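Local atomic coordinates of putative uncharacterized protein (Helicobacter pylori, PDB entry 3TDG), a protein that probably works as a DsbG-type thiol-disulfide oxidoreductase, a reductase with a thioredoxin fold that would act on disulfides of exported proteins. Residues Asn129-Pro132 / Ala133-Ile137; Asp171-Glu175 / Asn176-Met180; Ala202-Ala206 / Arg207-Val211; Lys232-Glu235 / Asp236-Thr239. One frame throughout, in Å; residues are numbered along the deposited sequence.

Contact 1 of 4, residues Asn129-Pro132 / Ala133-Ile137; sequences NEIP and ADYAI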
ATOM      1  N   ASN A 129      11.814  13.477 -16.886  1.00 47.75           N
ATOM      2  CA  ASN A 129      11.031  13.526 -18.124  1.00 48.47           C
ATOM      3  C   ASN A 129       9.779  14.362 -17.980  1.00 47.77           C
ATOM      4  O   ASN A 129       9.227  14.818 -18.963  1.00 47.71           O
ATOM      5  CB  ASN A 129      10.644  12.111 -18.588  1.00 49.15           C
ATOM      6  CG  ASN A 129      11.838  11.307 -19.049  1.00 51.94           C
ATOM      7  OD1 ASN A 129      12.811  11.856 -19.588  1.00 56.79           O
ATOM      8  ND2 ASN A 129      11.785   9.998 -18.831  1.00 55.12           N
ATOM      9  N   GLU A 130       9.328  14.548 -16.747  1.00 47.51           N
ATOM     10  CA  GLU A 130       8.124  15.317 -16.463  1.00 47.36           C
ATOM     11  C   GLU A 130       8.375  16.837 -16.301  1.00 46.71           C
ATOM     12  O   GLU A 130       7.420  17.624 -16.255  1.00 46.93           O
ATOM     13  CB  GLU A 130       7.458  14.712 -15.229  1.00 47.92           C
ATOM     14  CG  GLU A 130       6.425  15.549 -14.475  1.00 51.88           C
ATOM     15  CD  GLU A 130       6.002  14.874 -13.161  1.00 58.56           C
ATOM     16  OE1 GLU A 130       6.823  14.804 -12.205  1.00 62.24           O
ATOM     17  OE2 GLU A 130       4.850  14.394 -13.084  1.00 61.40           O
ATOM     18  N   ILE A 131       9.643  17.247 -16.216  1.00 45.45           N
ATOM     19  CA  ILE A 131      10.005  18.684 -16.097  1.00 44.75           C
ATOM     20  C   ILE A 131       9.738  19.400 -17.443  1.00 43.87           C
ATOM     21  O   ILE A 131      10.145  18.886 -18.483  1.00 43.65           O
ATOM     22  CB  ILE A 131      11.499  18.832 -15.690  1.00 44.80           C
ATOM     23  CG1 ILE A 131      11.731  18.301 -14.265  1.00 44.76           C
ATOM     24  CG2 ILE A 131      11.990  20.274 -15.787  1.00 44.77           C
ATOM     25  CD1 ILE A 131      13.219  18.123 -13.929  1.00 44.82           C
ATOM     26  N   PRO A 132       9.073  20.583 -17.431  1.00 42.80           N
ATOM     27  CA  PRO A 132       8.828  21.257 -18.720  1.00 41.95           C
ATOM     28  C   PRO A 132      10.094  21.331 -19.566  1.00 41.07           C
ATOM     29  O   PRO A 132      11.208  21.505 -19.036  1.00 40.91           O
ATOM     30  CB  PRO A 132       8.341  22.650 -18.310  1.00 41.52           C
ATOM     31  CG  PRO A 132       7.667  22.414 -16.996  1.00 42.47           C
ATOM     32  CD  PRO A 132       8.449  21.312 -16.308  1.00 42.60           C
ATOM     33  N   ALA A 133       9.923  21.185 -20.873  1.00 40.07           N
ATOM     34  CA  ALA A 133      11.048  21.036 -21.798  1.00 39.36           C
ATOM     35  C   ALA A 133      12.007  22.223 -21.862  1.00 39.24           C
ATOM     36  O   ALA A 133      13.195  22.056 -22.189  1.00 39.45           O
ATOM     37  CB  ALA A 133      10.526  20.704 -23.181  1.00 39.52           C
ATOM     38  N   ASP A 134      11.500  23.422 -21.581  1.00 38.72           N
ATOM     39  CA  ASP A 134      12.342  24.616 -21.580  1.00 39.36           C
ATOM     40  C   ASP A 134      12.949  24.913 -20.188  1.00 38.51           C
ATOM     41  O   ASP A 134      13.728  25.845 -20.045  1.00 38.11           O
ATOM     42  CB  ASP A 134      11.535  25.834 -22.064  1.00 39.80           C
ATOM     43  CG  ASP A 134      10.314  26.104 -21.211  1.00 41.98           C
ATOM     44  OD1 ASP A 134       9.956  27.288 -21.047  1.00 46.34           O
ATOM     45  OD2 ASP A 134       9.708  25.153 -20.676  1.00 45.25           O
ATOM     46  N   TYR A 135      12.577  24.126 -19.179  1.00 37.80           N
ATOM     47  CA  TYR A 135      12.921  24.451 -17.800  1.00 36.94           C
ATOM     48  C   TYR A 135      14.419  24.229 -17.502  1.00 37.59           C
ATOM     49  O   TYR A 135      15.097  25.132 -16.957  1.00 37.05           O
ATOM     50  CB  TYR A 135      12.017  23.703 -16.817  1.00 36.00           C
ATOM     51  CG  TYR A 135      12.103  24.258 -15.414  1.00 35.30           C
ATOM     52  CD1 TYR A 135      11.178  25.206 -14.966  1.00 34.28           C
ATOM     53  CD2 TYR A 135      13.118  23.859 -14.544  1.00 34.80           C
ATOM     54  CE1 TYR A 135      11.248  25.734 -13.710  1.00 34.76           C
ATOM     55  CE2 TYR A 135      13.213  24.392 -13.261  1.00 33.53           C
ATOM     56  CZ  TYR A 135      12.271  25.325 -12.850  1.00 35.83           C
ATOM     57  OH  TYR A 135      12.321  25.855 -11.585  1.00 35.68           O
ATOM     58  N   ALA A 136      14.941  23.056 -17.875  1.00 36.86           N
ATOM     59  CA  ALA A 136      16.346  22.728 -17.603  1.00 37.39           C
ATOM     60  C   ALA A 136      17.234  23.584 -18.453  1.00 38.00           C
ATOM     61  O   ALA A 136      16.866  23.913 -19.584  1.00 37.49           O
ATOM     62  CB  ALA A 136      16.646  21.240 -17.881  1.00 37.05           C
ATOM     63  N   ILE A 137      18.408  23.924 -17.914  1.00 38.96           N
ATOM     64  CA  ILE A 137      19.407  24.667 -18.649  1.00 41.03           C
ATOM     65  C   ILE A 137      20.433  23.670 -19.120  1.00 42.70           C
ATOM     66  O   ILE A 137      21.242  23.174 -18.320  1.00 43.12           O
ATOM     67  CB  ILE A 137      20.119  25.716 -17.779  1.00 41.01           C
ATOM     68  CG1 ILE A 137      19.110  26.705 -17.210  1.00 41.52           C
ATOM     69  CG2 ILE A 137      21.232  26.421 -18.579  1.00 41.24           C
ATOM     70  CD1 ILE A 137      19.538  27.308 -15.910  1.00 41.75           C
TER
HETATM   71  O   HOH W   1      13.677  20.715 -19.075  1.00 43.36           O
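Pro132 and Tyr135 close a type I beta turn, with Ala133 and Asp134 at its corners and Tyr135 N donating to Pro132 O over 3.0 Å. The N-H points well at the oxygen (158°). A water takes a second place on the same oxygen. It donates to Pro132 O at 2.6 Å and accepts from Ala136 N at 2.9 Å, so it bridges a gap too wide for a direct bond.

The side chains meet at the base of the tyrosine. Ile131 CG2 lies 3.6 Å from Tyr135 CB and also touches the near part of the ring obliquely. This branch sits opposite the backbone N of Ile131 (chi1 of CG1 -67°), which carries it to the tyrosine. On the proline, CB is 4.1 Å from Tyr135 CB. Asp134 folds back over the turn, and its OD2 comes 3.7 Å from Pro132 CB. The main partner of that carboxylate is Lys240, in a salt bridge.

The tyrosine ring then leaves the turn. It packs on Val181 and on Val241 and Thr244 of helix 235-249, and its OH bonds to Val182 O. One carbonyl thus serves both a turn amide and a water, while apolar contacts and the distant OH bond together fix the tyrosine as the chain enters strand 137-139.

Contact 2 of 4, residues Asp171-Glu175 / Asn176-Met180; sequences DHLKE and NTVRM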
ATOM      1  N   ASP A 171      34.202  22.175 -15.003  1.00 55.42           N
ATOM      2  CA  ASP A 171      34.901  20.872 -14.964  1.00 55.91           C
ATOM      3  C   ASP A 171      33.995  19.727 -15.356  1.00 55.70           C
ATOM      4  O   ASP A 171      34.422  18.830 -16.085  1.00 55.93           O
ATOM      5  CB  ASP A 171      35.521  20.589 -13.593  1.00 56.32           C
ATOM      6  CG  ASP A 171      36.728  21.446 -13.310  1.00 57.99           C
ATOM      7  OD1 ASP A 171      37.165  22.214 -14.194  1.00 61.07           O
ATOM      8  OD2 ASP A 171      37.241  21.366 -12.183  1.00 60.63           O
ATOM      9  N   HIS A 172      32.746  19.754 -14.875  1.00 55.65           N
ATOM     10  CA  HIS A 172      31.735  18.762 -15.273  1.00 55.61           C
ATOM     11  C   HIS A 172      31.529  18.740 -16.785  1.00 55.61           C
ATOM     12  O   HIS A 172      31.196  17.696 -17.352  1.00 55.49           O
ATOM     13  CB  HIS A 172      30.380  19.046 -14.620  1.00 55.78           C
ATOM     14  CG  HIS A 172      30.286  18.646 -13.181  1.00 56.20           C
ATOM     15  ND1 HIS A 172      30.278  17.331 -12.768  1.00 56.86           N
ATOM     16  CD2 HIS A 172      30.140  19.391 -12.060  1.00 55.92           C
ATOM     17  CE1 HIS A 172      30.156  17.284 -11.454  1.00 57.41           C
ATOM     18  NE2 HIS A 172      30.073  18.521 -10.999  1.00 56.57           N
ATOM     19  N   LEU A 173      31.698  19.901 -17.421  1.00 55.94           N
ATOM     20  CA  LEU A 173      31.432  20.047 -18.855  1.00 56.71           C
ATOM     21  C   LEU A 173      32.455  19.288 -19.685  1.00 57.50           C
ATOM     22  O   LEU A 173      32.095  18.630 -20.654  1.00 58.15           O
ATOM     23  CB  LEU A 173      31.329  21.518 -19.270  1.00 56.19           C
ATOM     24  CG  LEU A 173      30.028  22.169 -18.771  1.00 55.99           C
ATOM     25  CD1 LEU A 173      29.968  23.686 -19.022  1.00 54.89           C
ATOM     26  CD2 LEU A 173      28.784  21.469 -19.327  1.00 53.61           C
ATOM     27  N   LYS A 174      33.717  19.344 -19.270  1.00 58.12           N
ATOM     28  CA  LYS A 174      34.763  18.503 -19.859  1.00 58.93           C
ATOM     29  C   LYS A 174      34.323  17.045 -20.014  1.00 58.64           C
ATOM     30  O   LYS A 174      34.666  16.410 -21.005  1.00 59.30           O
ATOM     31  CB  LYS A 174      36.069  18.616 -19.064  1.00 59.00           C
ATOM     32  CG  LYS A 174      36.769  19.949 -19.280  1.00 61.01           C
ATOM     33  CD  LYS A 174      37.679  20.339 -18.120  1.00 63.07           C
ATOM     34  CE  LYS A 174      38.414  21.636 -18.448  1.00 64.38           C
ATOM     35  NZ  LYS A 174      39.261  22.123 -17.320  1.00 64.66           N
ATOM     36  N   GLU A 175      33.519  16.541 -19.076  1.00 58.31           N
ATOM     37  CA  GLU A 175      33.112  15.126 -19.080  1.00 57.98           C
ATOM     38  C   GLU A 175      31.655  14.824 -19.449  1.00 56.86           C
ATOM     39  O   GLU A 175      31.339  13.691 -19.830  1.00 56.95           O
ATOM     40  CB  GLU A 175      33.414  14.478 -17.721  1.00 58.78           C
ATOM     41  CG  GLU A 175      34.770  14.825 -17.121  1.00 61.55           C
ATOM     42  CD  GLU A 175      35.960  14.198 -17.848  1.00 65.88           C
ATOM     43  OE1 GLU A 175      37.102  14.590 -17.518  1.00 67.57           O
ATOM     44  OE2 GLU A 175      35.776  13.321 -18.730  1.00 67.47           O
ATOM     45  N   ASN A 176      30.761  15.809 -19.305  1.00 55.34           N
ATOM     46  CA  ASN A 176      29.329  15.600 -19.577  1.00 53.49           C
ATOM     47  C   ASN A 176      28.634  16.796 -20.214  1.00 52.00           C
ATOM     48  O   ASN A 176      29.132  17.907 -20.173  1.00 51.88           O
ATOM     49  CB  ASN A 176      28.557  15.303 -18.283  1.00 54.17           C
ATOM     50  CG  ASN A 176      28.944  13.996 -17.644  1.00 53.09           C
ATOM     51  OD1 ASN A 176      28.270  12.981 -17.817  1.00 53.67           O
ATOM     52  ND2 ASN A 176      30.010  14.024 -16.863  1.00 53.17           N
ATOM     53  N   THR A 177      27.461  16.549 -20.785  1.00 50.51           N
ATOM     54  CA  THR A 177      26.508  17.621 -21.011  1.00 49.06           C
ATOM     55  C   THR A 177      25.670  17.694 -19.749  1.00 47.39           C
ATOM     56  O   THR A 177      25.111  16.695 -19.310  1.00 46.93           O
ATOM     57  CB  THR A 177      25.644  17.393 -22.269  1.00 49.18           C
ATOM     58  OG1 THR A 177      26.412  17.760 -23.418  1.00 51.43           O
ATOM     59  CG2 THR A 177      24.372  18.260 -22.241  1.00 49.27           C
ATOM     60  N   VAL A 178      25.616  18.887 -19.170  1.00 45.94           N
ATOM     61  CA  VAL A 178      24.883  19.131 -17.930  1.00 44.32           C
ATOM     62  C   VAL A 178      23.508  19.735 -18.194  1.00 43.23           C
ATOM     63  O   VAL A 178      23.384  20.713 -18.936  1.00 43.08           O
ATOM     64  CB  VAL A 178      25.704  20.050 -16.990  1.00 43.96           C
ATOM     65  CG1 VAL A 178      24.838  20.591 -15.824  1.00 43.16           C
ATOM     66  CG2 VAL A 178      26.933  19.305 -16.484  1.00 43.82           C
ATOM     67  N   ARG A 179      22.482  19.121 -17.606  1.00 42.01           N
ATOM     68  CA  ARG A 179      21.160  19.721 -17.521  1.00 40.95           C
ATOM     69  C   ARG A 179      20.903  20.205 -16.097  1.00 40.38           C
ATOM     70  O   ARG A 179      20.503  19.431 -15.213  1.00 39.85           O
ATOM     71  CB  ARG A 179      20.070  18.746 -17.961  1.00 40.58           C
ATOM     72  CG  ARG A 179      20.210  18.324 -19.426  1.00 42.19           C
ATOM     73  CD  ARG A 179      19.107  17.406 -19.860  1.00 43.19           C
ATOM     74  NE  ARG A 179      19.308  17.032 -21.260  1.00 46.25           N
ATOM     75  CZ  ARG A 179      18.762  15.976 -21.849  1.00 44.96           C
ATOM     76  NH1 ARG A 179      17.958  15.168 -21.171  1.00 44.19           N
ATOM     77  NH2 ARG A 179      19.014  15.744 -23.129  1.00 45.86           N
ATOM     78  N   MET A 180      21.135  21.493 -15.886  1.00 39.04           N
ATOM     79  CA  MET A 180      20.935  22.079 -14.580  1.00 38.67           C
ATOM     80  C   MET A 180      19.453  22.461 -14.364  1.00 37.57           C
ATOM     81  O   MET A 180      18.879  23.229 -15.137  1.00 36.84           O
ATOM     82  CB  MET A 180      21.848  23.290 -14.428  1.00 39.39           C
ATOM     83  CG  MET A 180      21.980  23.757 -12.996  1.00 42.15           C
ATOM     84  SD  MET A 180      23.486  24.699 -12.801  1.00 47.72           S
ATOM     85  CE  MET A 180      23.107  25.575 -11.283  1.00 45.12           C
TER
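His172 and Leu173 meet Asn176 and Val178 where helix 169-175 gives way to strand 177-182. His172 O takes two backbone donors. Asn176 N is 2.8 Å from it, although the N-H itself is bent (137°). Glu175 N reaches the same His172 O at 3.1 Å. A weaker CA-H...O contact runs from Leu173 CA to Asn176 O at 3.4 Å.

The side chains close in from Val178. Its CG2 touches His172 CB at 3.9 Å and Leu173 CD2 at 4.0 Å, so one methyl sits against two neighbours on the helix close to its C-terminal end. Val178 CG1 stands opposite the backbone N (chi1 167°), which leaves CG2 turned to the helix. The leucine and valine side chains cross at about a right angle.

Further out, the sheet and a second helix hold these groups. Val178 packs on Ile153 of strand 150-155. Leu173 lies on Leu139 and on Val211 and Ile215. The His172 ring leads away from the strand. It packs on Leu151, and NE2 makes a weak hydrogen bond with Glu165.

The chemistry is divided. Two backbone N-H groups share the His172 carbonyl near the end of the helix. One oxygen thus holds two amides, while a valine methyl joins strand to helix, with Leu173 and Val178 both buried.

Contact 3 of 4, residues Ala202-Ala206 / Arg207-Val211; sequences AKARA and RGASV. With FMT (formic acid), chain C.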
ATOM      1  N   ALA A 202      15.493  32.380 -20.978  1.00 38.46           N
ATOM      2  CA  ALA A 202      14.625  32.627 -22.150  1.00 39.00           C
ATOM      3  C   ALA A 202      15.194  33.730 -23.056  1.00 39.41           C
ATOM      4  O   ALA A 202      15.343  33.522 -24.267  1.00 40.09           O
ATOM      5  CB  ALA A 202      13.177  32.954 -21.707  1.00 37.95           C
ATOM      6  N   LYS A 203      15.552  34.874 -22.466  1.00 40.59           N
ATOM      7  CA  LYS A 203      16.187  35.993 -23.215  1.00 42.07           C
ATOM      8  C   LYS A 203      17.517  35.577 -23.813  1.00 42.47           C
ATOM      9  O   LYS A 203      17.784  35.850 -24.974  1.00 42.98           O
ATOM     10  CB  LYS A 203      16.358  37.239 -22.330  1.00 41.80           C
ATOM     11  CG  LYS A 203      15.024  37.824 -21.874  1.00 43.96           C
ATOM     12  CD  LYS A 203      15.201  39.026 -20.948  1.00 47.52           C
ATOM     13  CE  LYS A 203      13.830  39.545 -20.515  1.00 48.61           C
ATOM     14  NZ  LYS A 203      13.889  40.363 -19.266  1.00 50.88           N
ATOM     15  N   ALA A 204      18.340  34.884 -23.021  1.00 43.22           N
ATOM     16  CA  ALA A 204      19.637  34.402 -23.496  1.00 43.41           C
ATOM     17  C   ALA A 204      19.521  33.461 -24.687  1.00 43.95           C
ATOM     18  O   ALA A 204      20.286  33.579 -25.648  1.00 43.99           O
ATOM     19  CB  ALA A 204      20.419  33.745 -22.365  1.00 43.33           C
ATOM     20  N   ARG A 205      18.580  32.519 -24.626  1.00 44.39           N
ATOM     21  CA  ARG A 205      18.361  31.607 -25.765  1.00 45.27           C
ATOM     22  C   ARG A 205      17.898  32.396 -27.005  1.00 45.76           C
ATOM     23  O   ARG A 205      18.443  32.212 -28.091  1.00 45.89           O
ATOM     24  CB  ARG A 205      17.323  30.530 -25.437  1.00 44.51           C
ATOM     25  CG  ARG A 205      17.785  29.445 -24.474  1.00 44.25           C
ATOM     26  CD  ARG A 205      16.559  28.776 -23.856  1.00 42.84           C
ATOM     27  NE  ARG A 205      16.914  27.769 -22.863  1.00 40.88           N
ATOM     28  CZ  ARG A 205      16.054  27.190 -22.039  1.00 38.93           C
ATOM     29  NH1 ARG A 205      14.766  27.520 -22.056  1.00 38.69           N
ATOM     30  NH2 ARG A 205      16.492  26.292 -21.166  1.00 39.25           N
ATOM     31  N   ALA A 206      16.902  33.260 -26.810  1.00 46.76           N
ATOM     32  CA  ALA A 206      16.346  34.117 -27.872  1.00 48.08           C
ATOM     33  C   ALA A 206      17.439  34.892 -28.614  1.00 49.36           C
ATOM     34  O   ALA A 206      17.409  34.960 -29.834  1.00 49.86           O
ATOM     35  CB  ALA A 206      15.289  35.053 -27.322  1.00 47.69           C
ATOM     36  N   ARG A 207      18.432  35.420 -27.893  1.00 50.73           N
ATOM     37  CA  ARG A 207      19.555  36.116 -28.550  1.00 51.69           C
ATOM     38  C   ARG A 207      20.739  35.209 -28.946  1.00 51.89           C
ATOM     39  O   ARG A 207      21.773  35.693 -29.410  1.00 52.32           O
ATOM     40  CB  ARG A 207      20.020  37.332 -27.723  1.00 52.33           C
ATOM     41  CG  ARG A 207      20.658  36.997 -26.385  1.00 54.19           C
ATOM     42  CD  ARG A 207      21.414  38.179 -25.782  1.00 58.37           C
ATOM     43  NE  ARG A 207      21.753  37.912 -24.385  1.00 62.55           N
ATOM     44  CZ  ARG A 207      22.892  37.364 -23.955  1.00 64.97           C
ATOM     45  NH1 ARG A 207      23.855  37.024 -24.811  1.00 65.49           N
ATOM     46  NH2 ARG A 207      23.069  37.161 -22.650  1.00 65.40           N
ATOM     47  N   GLY A 208      20.583  33.896 -28.790  1.00 51.91           N
ATOM     48  CA  GLY A 208      21.640  32.954 -29.169  1.00 51.84           C
ATOM     49  C   GLY A 208      22.891  33.038 -28.298  1.00 51.87           C
ATOM     50  O   GLY A 208      24.013  32.920 -28.798  1.00 52.09           O
ATOM     51  N   ALA A 209      22.701  33.231 -26.993  1.00 51.44           N
ATOM     52  CA  ALA A 209      23.821  33.320 -26.031  1.00 51.32           C
ATOM     53  C   ALA A 209      24.718  32.061 -25.998  1.00 51.00           C
ATOM     54  O   ALA A 209      24.258  30.952 -26.258  1.00 50.60           O
ATOM     55  CB  ALA A 209      23.294  33.628 -24.634  1.00 50.73           C
ATOM     56  N   SER A 210      25.993  32.245 -25.668  1.00 51.19           N
ATOM     57  CA  SER A 210      26.937  31.124 -25.567  1.00 51.68           C
ATOM     58  C   SER A 210      26.796  30.371 -24.228  1.00 51.81           C
ATOM     59  O   SER A 210      26.086  30.818 -23.322  1.00 52.00           O
ATOM     60  CB  SER A 210      28.373  31.621 -25.753  1.00 51.17           C
ATOM     61  OG  SER A 210      28.759  32.473 -24.687  1.00 51.17           O
ATOM     62  N   VAL A 211      27.468  29.229 -24.120  1.00 52.42           N
ATOM     63  CA  VAL A 211      27.559  28.486 -22.863  1.00 52.93           C
ATOM     64  C   VAL A 211      28.082  29.376 -21.723  1.00 53.10           C
ATOM     65  O   VAL A 211      27.463  29.457 -20.653  1.00 53.05           O
ATOM     66  CB  VAL A 211      28.418  27.207 -23.032  1.00 53.25           C
ATOM     67  CG1 VAL A 211      28.817  26.618 -21.666  1.00 53.74           C
ATOM     68  CG2 VAL A 211      27.665  26.170 -23.863  1.00 52.17           C
TER
HETATM   69  C   FMT C 360      19.955  25.961 -22.588  1.00 46.06           C
HETATM   70  O1  FMT C 360      19.745  27.062 -23.128  1.00 46.54           O
HETATM   71  O2  FMT C 360      19.119  25.327 -21.934  1.00 45.12           O
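Ala209 N donates to Ala204 O over 2.8 Å in a nearly straight bond (166°). It is joined by Gly208 N to Arg205 O, also 2.8 Å. Arg207 N makes the last ordinary helical bond, to Lys203 O. The chain can turn here because Gly208 takes a positive phi of 68°.

The turn brings two methyl groups together: Ala204 CB and Ala209 CB are 3.7 Å apart. Arg207 then folds back beside the helix. Its CG lies between the backbone N and the carbonyl carbon (chi1 67°), so Arg207 CG comes 3.4 Å from Lys203 O. The extended chain carries the guanidinium past Ala204, whose CA lies over one face. A weak, long ion pair links Arg207 NH1 to Asp213.

Arg205 leaves the helix on another side and holds a formate, probably from the crystallisation liquor. Arg205 NE meets FMT O1 at 2.9 Å and NH2 meets FMT O2 at 2.9 Å. The formate carbon lies in the guanidinium plane, so the fit is a two-pronged one at the edge. Lys214 NZ and Glu138 N also bind the formate, while Arg205 NH1 bonds to Asp134 O.

Beyond the glycine, the Ser210 side chain caps the next helix, and Asp213 OD1 accepts from Ser210 N, as in a capping box. The end of helix 188-206 is a Schellman motif, with Gly208 as its C' residue; the chain then passes to helix 211-222.

Contact 4 of 4, residues Lys232-Glu235 / Asp236-Thr239; sequences KEPE and DLRT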
ATOM      1  N   LYS A 232      12.460  43.017 -10.067  1.00 67.90           N
ATOM      2  CA  LYS A 232      11.039  42.712 -10.217  1.00 68.78           C
ATOM      3  C   LYS A 232      10.888  41.265 -10.653  1.00 68.69           C
ATOM      4  O   LYS A 232      11.555  40.818 -11.582  1.00 68.77           O
ATOM      5  CB  LYS A 232      10.347  43.673 -11.187  1.00 68.94           C
ATOM      6  CG  LYS A 232       9.836  44.937 -10.493  1.00 70.49           C
ATOM      7  CD  LYS A 232       9.546  46.051 -11.477  1.00 72.14           C
ATOM      8  CE  LYS A 232       9.425  47.371 -10.747  1.00 72.47           C
ATOM      9  NZ  LYS A 232       9.059  48.453 -11.692  1.00 73.57           N
ATOM     10  N   GLU A 233      10.026  40.543  -9.948  1.00 68.96           N
ATOM     11  CA  GLU A 233       9.863  39.106 -10.125  1.00 69.15           C
ATOM     12  C   GLU A 233       8.688  38.810 -11.048  1.00 68.51           C
ATOM     13  O   GLU A 233       7.558  39.179 -10.727  1.00 68.74           O
ATOM     14  CB  GLU A 233       9.623  38.446  -8.764  1.00 69.49           C
ATOM     15  CG  GLU A 233       9.446  36.938  -8.830  1.00 71.26           C
ATOM     16  CD  GLU A 233       8.695  36.393  -7.637  1.00 73.92           C
ATOM     17  OE1 GLU A 233       7.498  36.729  -7.464  1.00 74.19           O
ATOM     18  OE2 GLU A 233       9.301  35.611  -6.875  1.00 76.20           O
ATOM     19  N   PRO A 234       8.944  38.147 -12.198  1.00 67.76           N
ATOM     20  CA  PRO A 234       7.848  37.747 -13.094  1.00 67.02           C
ATOM     21  C   PRO A 234       6.928  36.696 -12.448  1.00 66.53           C
ATOM     22  O   PRO A 234       7.394  35.627 -12.007  1.00 66.45           O
ATOM     23  CB  PRO A 234       8.575  37.200 -14.331  1.00 66.94           C
ATOM     24  CG  PRO A 234       9.941  36.841 -13.844  1.00 67.38           C
ATOM     25  CD  PRO A 234      10.267  37.841 -12.774  1.00 67.75           C
ATOM     26  N   GLU A 235       5.636  37.024 -12.389  1.00 65.56           N
ATOM     27  CA  GLU A 235       4.628  36.257 -11.645  1.00 64.84           C
ATOM     28  C   GLU A 235       4.369  34.884 -12.232  1.00 63.54           C
ATOM     29  O   GLU A 235       4.313  33.888 -11.502  1.00 63.14           O
ATOM     30  CB  GLU A 235       3.301  37.017 -11.619  1.00 65.33           C
ATOM     31  CG  GLU A 235       2.538  36.862 -10.321  1.00 67.93           C
ATOM     32  CD  GLU A 235       2.944  37.906  -9.289  1.00 71.31           C
ATOM     33  OE1 GLU A 235       2.802  37.633  -8.075  1.00 72.96           O
ATOM     34  OE2 GLU A 235       3.405  39.003  -9.694  1.00 72.56           O
ATOM     35  N   ASP A 236       4.169  34.866 -13.551  1.00 62.18           N
ATOM     36  CA  ASP A 236       3.962  33.654 -14.340  1.00 60.85           C
ATOM     37  C   ASP A 236       5.075  32.628 -14.088  1.00 59.33           C
ATOM     38  O   ASP A 236       4.804  31.453 -13.818  1.00 58.76           O
ATOM     39  CB  ASP A 236       3.913  34.009 -15.833  1.00 61.27           C
ATOM     40  CG  ASP A 236       5.056  34.958 -16.264  1.00 63.26           C
ATOM     41  OD1 ASP A 236       5.501  35.816 -15.455  1.00 65.05           O
ATOM     42  OD2 ASP A 236       5.514  34.853 -17.426  1.00 64.67           O
ATOM     43  N   LEU A 237       6.322  33.089 -14.155  1.00 57.07           N
ATOM     44  CA  LEU A 237       7.455  32.195 -14.010  1.00 55.31           C
ATOM     45  C   LEU A 237       7.593  31.668 -12.585  1.00 54.51           C
ATOM     46  O   LEU A 237       8.001  30.521 -12.403  1.00 53.85           O
ATOM     47  CB  LEU A 237       8.745  32.849 -14.502  1.00 54.68           C
ATOM     48  CG  LEU A 237       8.787  33.118 -16.010  1.00 54.75           C
ATOM     49  CD1 LEU A 237      10.044  33.841 -16.375  1.00 53.11           C
ATOM     50  CD2 LEU A 237       8.661  31.847 -16.850  1.00 55.08           C
ATOM     51  N   ARG A 238       7.228  32.476 -11.587  1.00 53.67           N
ATOM     52  CA  ARG A 238       7.306  32.019 -10.200  1.00 53.60           C
ATOM     53  C   ARG A 238       6.376  30.835  -9.969  1.00 52.71           C
ATOM     54  O   ARG A 238       6.766  29.873  -9.322  1.00 52.79           O
ATOM     55  CB  ARG A 238       7.038  33.124  -9.172  1.00 54.09           C
ATOM     56  CG  ARG A 238       7.755  32.864  -7.820  1.00 57.31           C
ATOM     57  CD  ARG A 238       6.916  33.172  -6.559  1.00 62.09           C
ATOM     58  NE  ARG A 238       5.929  34.234  -6.777  1.00 66.54           N
ATOM     59  CZ  ARG A 238       4.607  34.062  -6.725  1.00 68.16           C
ATOM     60  NH1 ARG A 238       4.096  32.865  -6.435  1.00 69.12           N
ATOM     61  NH2 ARG A 238       3.790  35.088  -6.954  1.00 68.22           N
ATOM     62  N   THR A 239       5.167  30.898 -10.525  1.00 51.49           N
ATOM     63  CA  THR A 239       4.215  29.784 -10.460  1.00 50.20           C
ATOM     64  C   THR A 239       4.740  28.522 -11.168  1.00 48.88           C
ATOM     65  O   THR A 239       4.594  27.415 -10.651  1.00 48.70           O
ATOM     66  CB  THR A 239       2.845  30.185 -11.051  1.00 50.45           C
ATOM     67  OG1 THR A 239       2.417  31.409 -10.443  1.00 52.61           O
ATOM     68  CG2 THR A 239       1.790  29.102 -10.798  1.00 50.19           C
TER
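Glu233 runs straight out with CG opposite the backbone N (chi1 -180°), while Arg238 bends at chi2 and chi3 (chi3 -29°) and swings its guanidinium back to meet it. Arg238 NE donates to Glu233 OE1 at 3.0 Å. The oxygen lies in the guanidinium plane, but the nitrogen comes to it from over the face of the carboxylate. Glu233 OE2 rests against the arginine chain, 3.3 Å from Arg238 CG.

Glu235 bends at chi2 and lies alongside Arg238, pointing the same way. Its OE1 forms a second salt bridge, 3.0 Å from Arg238 NH2, with the carboxylate nearly perpendicular to the guanidinium (87°). Glu242 takes NH1, so three carboxylates share one arginine and probably stabilise its charge.

Beside this network, Pro234 CG packs on Leu237 CD1 at 3.9 Å, and both residues touch Glu199 of helix 188-206. Backbone bonds start the helix. Arg238 N donates to Pro234 O at 3.2 Å. Thr239 N and Thr239 OG1 both reach Glu235 O, from opposite faces of its plane. This is the N-terminal first turn of helix 235-249, with Pro234 at the N-cap and acidic side chains gathered by one arginine.

In the fold
The four contacts follow one another along the chain and all lie in the part that carries the thioredoxin-type sheet. Contact 1 follows the long helix 98-129 and leads into edge strand 137-139. Contact 2 enters the neighbouring strand 177-182. The centres of contacts 1 and 2 are about 17 Å apart, and Ile137 N probably bonds to Met180 O. Contact 3 ends helix 188-206. It touches contact 1 through Arg205, and contact 2 through Val211 and Leu173. Contact 4 starts helix 235-249 and touches none of the others. The centres of contacts 2 and 4 are about 28 Å apart. Contacts 1 and 2 lie at the ends of two sheet strands, while contacts 3 and 4 end or begin helices beside the sheet.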